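Local coordinates for protein neuraminidase (Influenza A virus, PDB 4GEZ) that is a neuraminidase-like viral surface glycoprotein, predicted to remove terminal sialic acid from glycoconjugates, though its putative active site has diverged, at residues F344-E349 with E360-C365. Sequence-based numbering, arbitrary orientation.
Sequences FWLEIE and ELSTFC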
loop_
_atom_site.group_PDB
_atom_site.type_symbol
_atom_site.label_atom_id
_atom_site.label_comp_id
_atom_site.label_asym_id
_atom_site.label_seq_id
_atom_site.Cartn_x
_atom_site.Cartn_y
_atom_site.Cartn_z
ATOM N N PHE A 344 10.093 18.058 19.068
ATOM C CA PHE A 344 10.922 18.621 18.010
ATOM C C PHE A 344 11.408 17.529 17.059
ATOM O O PHE A 344 11.554 16.373 17.458
ATOM C CB PHE A 344 12.091 19.445 18.581
ATOM C CG PHE A 344 13.169 18.627 19.249
ATOM C CD1 PHE A 344 14.236 18.121 18.511
ATOM C CD2 PHE A 344 13.141 18.404 20.622
ATOM C CE1 PHE A 344 15.241 17.381 19.126
ATOM C CE2 PHE A 344 14.141 17.669 21.249
ATOM C CZ PHE A 344 15.194 17.160 20.498
ATOM N N TRP A 345 11.671 17.900 15.809
ATOM C CA TRP A 345 12.242 16.972 14.841
ATOM C C TRP A 345 13.705 17.323 14.651
ATOM O O TRP A 345 14.105 18.463 14.907
ATOM C CB TRP A 345 11.488 17.020 13.511
ATOM C CG TRP A 345 11.251 18.398 12.998
ATOM C CD1 TRP A 345 10.124 19.150 13.165
ATOM C CD2 TRP A 345 12.147 19.187 12.206
ATOM N NE1 TRP A 345 10.270 20.366 12.540
ATOM C CE2 TRP A 345 11.504 20.413 11.942
ATOM C CE3 TRP A 345 13.433 18.981 11.699
ATOM C CZ2 TRP A 345 12.102 21.423 11.190
ATOM C CZ3 TRP A 345 14.026 19.985 10.955
ATOM C CH2 TRP A 345 13.363 21.188 10.707
ATOM N N LEU A 346 14.500 16.365 14.180
ATOM C CA LEU A 346 15.939 16.584 14.087
ATOM C C LEU A 346 16.524 15.742 12.958
ATOM O O LEU A 346 16.388 14.518 12.959
ATOM C CB LEU A 346 16.591 16.201 15.424
ATOM C CG LEU A 346 18.110 16.195 15.616
ATOM C CD1 LEU A 346 18.595 17.621 15.715
ATOM C CD2 LEU A 346 18.525 15.385 16.837
ATOM N N GLU A 347 17.219 16.388 12.025
ATOM C CA GLU A 347 17.883 15.668 10.942
ATOM C C GLU A 347 19.122 14.959 11.469
ATOM O O GLU A 347 20.016 15.597 12.024
ATOM C CB GLU A 347 18.315 16.621 9.823
ATOM C CG GLU A 347 17.202 17.198 8.956
ATOM C CD GLU A 347 17.745 18.149 7.899
ATOM O OE1 GLU A 347 16.986 18.528 6.983
ATOM O OE2 GLU A 347 18.932 18.531 7.997
ATOM N N ILE A 348 19.183 13.642 11.291
ATOM C CA ILE A 348 20.391 12.903 11.634
ATOM C C ILE A 348 20.857 12.088 10.439
ATOM O O ILE A 348 20.064 11.377 9.808
ATOM C CB ILE A 348 20.203 11.988 12.866
ATOM C CG1 ILE A 348 18.981 11.090 12.706
ATOM C CG2 ILE A 348 20.113 12.824 14.142
ATOM C CD1 ILE A 348 18.838 10.048 13.810
ATOM N N GLU A 349 22.149 12.188 10.134
ATOM C CA GLU A 349 22.705 11.528 8.960
ATOM C C GLU A 349 22.893 10.036 9.175
ATOM O O GLU A 349 23.480 9.620 10.177
ATOM C CB GLU A 349 24.046 12.157 8.570
ATOM C CG GLU A 349 24.669 11.534 7.323
ATOM C CD GLU A 349 25.905 12.268 6.843
ATOM O OE1 GLU A 349 25.816 13.491 6.601
ATOM O OE2 GLU A 349 26.963 11.617 6.702
ATOM N N GLU A 360 17.996 10.991 8.150
ATOM C CA GLU A 360 16.834 10.487 8.861
ATOM C C GLU A 360 16.193 11.637 9.628
ATOM O O GLU A 360 16.889 12.449 10.252
ATOM C CB GLU A 360 17.215 9.351 9.811
ATOM C CG GLU A 360 16.013 8.680 10.462
ATOM C CD GLU A 360 16.388 7.807 11.638
ATOM O OE1 GLU A 360 17.560 7.385 11.731
ATOM O OE2 GLU A 360 15.500 7.549 12.474
ATOM N N LEU A 361 14.869 11.713 9.583
ATOM C CA LEU A 361 14.162 12.735 10.345
ATOM C C LEU A 361 13.743 12.155 11.692
ATOM O O LEU A 361 12.694 11.517 11.801
ATOM C CB LEU A 361 12.944 13.241 9.567
ATOM C CG LEU A 361 12.347 14.582 10.015
ATOM C CD1 LEU A 361 13.329 15.709 9.757
ATOM C CD2 LEU A 361 11.023 14.871 9.316
ATOM N N SER A 362 14.579 12.353 12.710
ATOM C CA SER A 362 14.283 11.854 14.048
ATOM C C SER A 362 13.326 12.806 14.761
ATOM O O SER A 362 13.247 13.986 14.422
ATOM C CB SER A 362 15.575 11.700 14.858
ATOM O OG SER A 362 16.140 12.961 15.149
ATOM N N THR A 363 12.587 12.283 15.739
ATOM C CA THR A 363 11.659 13.095 16.520
ATOM C C THR A 363 11.851 12.809 18.001
ATOM O O THR A 363 12.038 11.659 18.398
ATOM C CB THR A 363 10.168 12.842 16.140
ATOM O OG1 THR A 363 9.802 11.491 16.452
ATOM C CG2 THR A 363 9.927 13.096 14.663
ATOM N N PHE A 364 11.782 13.860 18.812
ATOM C CA PHE A 364 11.876 13.738 20.262
ATOM C C PHE A 364 10.700 14.484 20.895
ATOM O O PHE A 364 10.264 15.515 20.378
ATOM C CB PHE A 364 13.197 14.320 20.775
ATOM C CG PHE A 364 14.410 13.483 20.452
ATOM C CD1 PHE A 364 14.995 13.534 19.191
ATOM C CD2 PHE A 364 14.977 12.658 21.420
ATOM C CE1 PHE A 364 16.122 12.774 18.895
ATOM C CE2 PHE A 364 16.102 11.893 21.135
ATOM C CZ PHE A 364 16.675 11.950 19.868
ATOM N N CYS A 365 10.172 13.959 21.996
ATOM C CA CYS A 365 9.124 14.656 22.738
ATOM C C CYS A 365 9.558 14.916 24.176
ATOM O O CYS A 365 10.314 14.129 24.759
ATOM C CB CYS A 365 7.801 13.882 22.690
ATOM S SG CYS A 365 6.958 13.951 21.078
#
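Phe344 and Phe364, a hydrogen-bonded pair at one end of this antiparallel hairpin, show how two large rings can share one face of a sheet. They do not stack squarely: their planes lie within 11° of parallel but are slid apart, with centroids 5.4 Å from each other. The bump resting over one face of the Phe344 ring is the Phe364 methylene, whose CB sits 3.8 Å from that ring's centroid, a CH-pi contact displaced toward the rim. A chi1 of 71° at Phe344, with CG between backbone N and carbonyl carbon, swings the ring toward its partner strand.

Further along the same face Ser362 is a small residue between bulkier ones. Leu346 stands directly across from it, its CD2 also reaching CE1 of Phe364 at 4.1 Å, and CD1 of Ile348 leans in from the diagonal, 3.8 Å from CB of Ser362. The serine hydroxyl reaches across to the paired strand, OG donating to O of Leu346 at 2.7 Å; Ser362 N reaches the same oxygen from the other face of the carbonyl plane, giving it two donors. At the far end Ile348 and Glu360 run side by side, CD1 of Ile348 lying 3.6 Å from OE1 of Glu360, while OE2 of Glu360 accepts a hydrogen bond from Gly32 N.

On the other face, CD1 of Leu361 meets CE3 of the Trp345 indole obliquely at 3.8 Å.

In this beta-propeller the pair forms the middle of one four-stranded antiparallel blade, flanked by strands 25-30 and 322-329, and the Cys343–Cys365 disulfide links the two strands beside the phenylalanines. Strand 313-318 packs against the phenylalanine face, and strand 44-53 against Trp345 and Leu361.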